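Local coordinates for AB hydrolase-1 domain-containing protein (Parabacteroides distasonis, PDB 4Q34) that is probably an esterase of the alpha/beta hydrolase family, hydrolysing ester bonds in a substrate not yet identified, at residues 204-215 with 267-275. Sequence-based numbering, arbitrary orientation. Where two conformers were deposited one is given.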
# COMPACT_ATOMS: atom_id res chain seq x y z
N VAL A 204 19.59 20.42 2.42
CA VAL A 204 19.33 21.27 3.59
C VAL A 204 19.45 22.72 3.12
O VAL A 204 20.46 23.09 2.58
CB VAL A 204 20.32 20.96 4.72
CG1 VAL A 204 20.05 21.86 5.91
CG2 VAL A 204 20.24 19.48 5.10
N PRO A 205 18.40 23.55 3.29
CA PRO A 205 18.47 24.85 2.70
C PRO A 205 19.17 25.91 3.56
O PRO A 205 18.80 26.14 4.71
CB PRO A 205 16.99 25.22 2.47
CG PRO A 205 16.31 24.53 3.59
CD PRO A 205 17.06 23.24 3.78
N PHE A 206 20.17 26.55 2.99
CA PHE A 206 20.85 27.67 3.60
C PHE A 206 20.76 28.92 2.70
O PHE A 206 20.62 28.79 1.47
CB PHE A 206 22.32 27.32 3.81
CG PHE A 206 22.54 26.27 4.86
CD1 PHE A 206 22.54 24.94 4.53
CD2 PHE A 206 22.79 26.64 6.16
CE1 PHE A 206 22.78 23.97 5.49
CE2 PHE A 206 22.98 25.67 7.14
CZ PHE A 206 23.00 24.34 6.80
N PRO A 207 20.88 30.13 3.29
CA PRO A 207 20.89 31.32 2.48
C PRO A 207 22.08 31.36 1.55
O PRO A 207 23.17 30.91 1.91
CB PRO A 207 21.02 32.47 3.48
CG PRO A 207 20.86 31.89 4.81
CD PRO A 207 21.08 30.41 4.72
N GLU A 208 21.85 31.89 0.36
CA GLU A 208 22.89 32.05 -0.63
C GLU A 208 24.03 32.82 -0.03
O GLU A 208 23.81 33.83 0.65
CB GLU A 208 22.32 32.81 -1.83
CG GLU A 208 21.40 31.92 -2.65
CD GLU A 208 20.38 32.66 -3.53
OE1 GLU A 208 20.23 33.88 -3.38
OE2 GLU A 208 19.70 32.00 -4.36
N GLY A 209 25.24 32.32 -0.23
CA GLY A 209 26.42 32.95 0.29
C GLY A 209 26.79 32.58 1.72
O GLY A 209 27.83 33.01 2.20
N GLN A 210 25.95 31.77 2.39
CA GLN A 210 26.11 31.39 3.79
C GLN A 210 26.15 29.89 3.95
O GLN A 210 25.87 29.40 5.03
CB GLN A 210 24.93 31.91 4.62
CG GLN A 210 24.71 33.40 4.54
CD GLN A 210 25.88 34.16 5.07
OE1 GLN A 210 26.43 33.81 6.12
NE2 GLN A 210 26.30 35.19 4.36
N LEU A 211 26.47 29.14 2.89
CA LEU A 211 26.57 27.69 2.97
C LEU A 211 27.74 27.30 3.90
O LEU A 211 28.91 27.64 3.62
CB LEU A 211 26.81 27.12 1.58
CG LEU A 211 26.48 25.68 1.23
CD1 LEU A 211 25.03 25.32 1.55
CD2 LEU A 211 26.74 25.46 -0.26
N PRO A 212 27.43 26.64 5.02
CA PRO A 212 28.53 26.30 5.94
C PRO A 212 29.45 25.25 5.36
O PRO A 212 29.03 24.42 4.55
CB PRO A 212 27.82 25.76 7.19
CG PRO A 212 26.41 25.48 6.78
CD PRO A 212 26.12 26.14 5.47
N GLU A 213 30.72 25.27 5.77
CA GLU A 213 31.71 24.31 5.25
C GLU A 213 31.17 22.91 5.44
O GLU A 213 31.24 22.08 4.54
CB GLU A 213 33.07 24.46 5.93
CG GLU A 213 33.90 25.63 5.42
CD GLU A 213 34.13 25.53 3.92
OE1 GLU A 213 34.67 24.50 3.48
OE2 GLU A 213 33.76 26.48 3.20
N GLU A 214 30.56 22.69 6.59
CA GLU A 214 29.98 21.39 6.95
C GLU A 214 28.82 20.92 6.04
O GLU A 214 28.37 19.78 6.15
CB GLU A 214 29.53 21.43 8.42
CG GLU A 214 30.67 21.64 9.40
CD GLU A 214 30.92 23.10 9.79
OE1 GLU A 214 30.57 24.04 9.02
OE2 GLU A 214 31.46 23.31 10.89
N ALA A 215 28.35 21.80 5.15
CA ALA A 215 27.27 21.47 4.19
C ALA A 215 27.77 21.10 2.80
O ALA A 215 26.98 20.70 1.93
CB ALA A 215 26.34 22.67 4.07
N ARG A 267 25.75 17.04 12.67
CA ARG A 267 26.55 18.26 12.79
C ARG A 267 25.91 19.39 11.98
O ARG A 267 25.76 20.51 12.45
CB ARG A 267 27.98 17.98 12.30
CG ARG A 267 28.98 19.13 12.40
CD ARG A 267 30.24 18.85 11.56
NE ARG A 267 30.59 17.43 11.53
CZ ARG A 267 31.40 16.88 10.63
NH1 ARG A 267 31.93 17.61 9.67
NH2 ARG A 267 31.66 15.58 10.69
N LEU A 268 25.51 19.07 10.78
CA LEU A 268 24.94 20.06 9.86
C LEU A 268 23.61 20.58 10.34
O LEU A 268 23.37 21.77 10.26
CB LEU A 268 24.77 19.46 8.49
CG LEU A 268 24.20 20.38 7.43
CD1 LEU A 268 25.00 21.66 7.32
CD2 LEU A 268 24.12 19.62 6.13
N MSE A 269 22.76 19.70 10.84
CA MSE A 269 21.44 20.15 11.30
C MSE A 269 21.54 21.04 12.53
O MSE A 269 20.74 21.98 12.71
CB MSE A 269 20.49 19.00 11.55
CG MSE A 269 20.22 18.09 10.40
SE MSE A 269 20.00 19.05 8.72
CE MSE A 269 18.13 19.49 8.85
N LYS A 270 22.53 20.80 13.40
CA LYS A 270 22.75 21.71 14.51
C LYS A 270 23.15 23.10 14.05
O LYS A 270 22.72 24.10 14.62
CB LYS A 270 23.77 21.15 15.51
CG LYS A 270 23.21 19.92 16.22
CD LYS A 270 23.93 19.59 17.50
CE LYS A 270 25.14 18.78 17.21
NZ LYS A 270 25.77 18.38 18.50
N ILE A 271 23.94 23.19 12.98
CA ILE A 271 24.34 24.47 12.41
C ILE A 271 23.12 25.16 11.79
O ILE A 271 22.88 26.34 12.07
CB ILE A 271 25.44 24.29 11.36
CG1 ILE A 271 26.73 23.82 12.08
CG2 ILE A 271 25.65 25.59 10.60
CD1 ILE A 271 27.82 23.31 11.14
N TRP A 272 22.37 24.40 11.01
CA TRP A 272 21.11 24.87 10.39
C TRP A 272 20.12 25.42 11.42
O TRP A 272 19.61 26.53 11.27
CB TRP A 272 20.48 23.72 9.63
CG TRP A 272 19.31 24.05 8.73
CD1 TRP A 272 19.37 24.78 7.58
CD2 TRP A 272 17.97 23.59 8.84
NE1 TRP A 272 18.12 24.81 6.98
CE2 TRP A 272 17.25 24.09 7.74
CE3 TRP A 272 17.29 22.79 9.78
CZ2 TRP A 272 15.92 23.84 7.56
CZ3 TRP A 272 15.95 22.55 9.60
CH2 TRP A 272 15.28 23.07 8.50
N ALA A 273 19.93 24.67 12.52
CA ALA A 273 19.02 25.08 13.59
C ALA A 273 19.50 26.40 14.20
O ALA A 273 18.72 27.31 14.43
CB ALA A 273 18.93 24.01 14.68
N LYS A 274 20.79 26.49 14.49
CA LYS A 274 21.36 27.70 15.07
C LYS A 274 21.10 28.92 14.16
O LYS A 274 20.64 29.98 14.62
CB LYS A 274 22.85 27.49 15.37
CG LYS A 274 23.60 28.74 15.82
CD LYS A 274 22.97 29.36 17.03
CE LYS A 274 23.95 30.32 17.70
NZ LYS A 274 23.23 31.16 18.69
N MSE A 275 21.35 28.76 12.86
CA MSE A 275 21.18 29.84 11.93
C MSE A 275 19.75 30.26 11.85
O MSE A 275 19.47 31.45 11.81
CB MSE A 275 21.70 29.42 10.56
CG MSE A 275 23.22 29.42 10.64
SE MSE A 275 23.93 28.85 8.90
CE MSE A 275 22.96 30.21 7.84
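Trp272 gives its indole N-H to the carbonyl of Pro205: Trp272 NE1 to Pro205 O is 2.7 Å, with an angle of 138° at the hydrogen. The oxygen lies nearly in the indole plane, whereas the donor is tilted from the carbonyl plane, a short but bent bond between buried residues. The indole is swung to the strand by its first torsion, chi1 -170°, which points CG away from the backbone N and brings the five-membered ring under Val204 CG1, 3.6 Å from the ring centroid, as a CH-pi contact. The same ring turns its edge to a face of Phe206 in a T-shaped pair, planes at 73°. Pro212 CD covers the opposite Phe206 face, 3.4 Å above the ring plane, and Met275, present as selenomethionine, completes a Met-aromatic contact, its SE 3.7 Å from Phe206 CD2 at the ring edge. Were Trp272 an alanine, the Pro205 carbonyl would probably lose this donor and a gap would open between Val204 and Phe206.

In the alpha/beta hydrolase fold, helix 257-277 forms the beta-alpha-beta crossover between neighbouring parallel strands 242-246 and 283-287; Met269 and Trp272 touch both strand 242-246 and strand 204-207, which pairs separately with 226-229. From Phe206 the packing continues through Leu268, whose CD1 lies 3.7 Å from Ala215 CB.

Toward Glu214 and Arg267, both partly exposed, the contact turns to solvent, and aliphatic contacts replace the interlocked rings. Glu214 CD lies 3.4 Å from Ile271 CD1, and Glu214 CG meets Arg267 CD. In the conformer given, Glu214 OE2 and Arg267 NH1 are 5.8 Å apart, too far for a salt bridge.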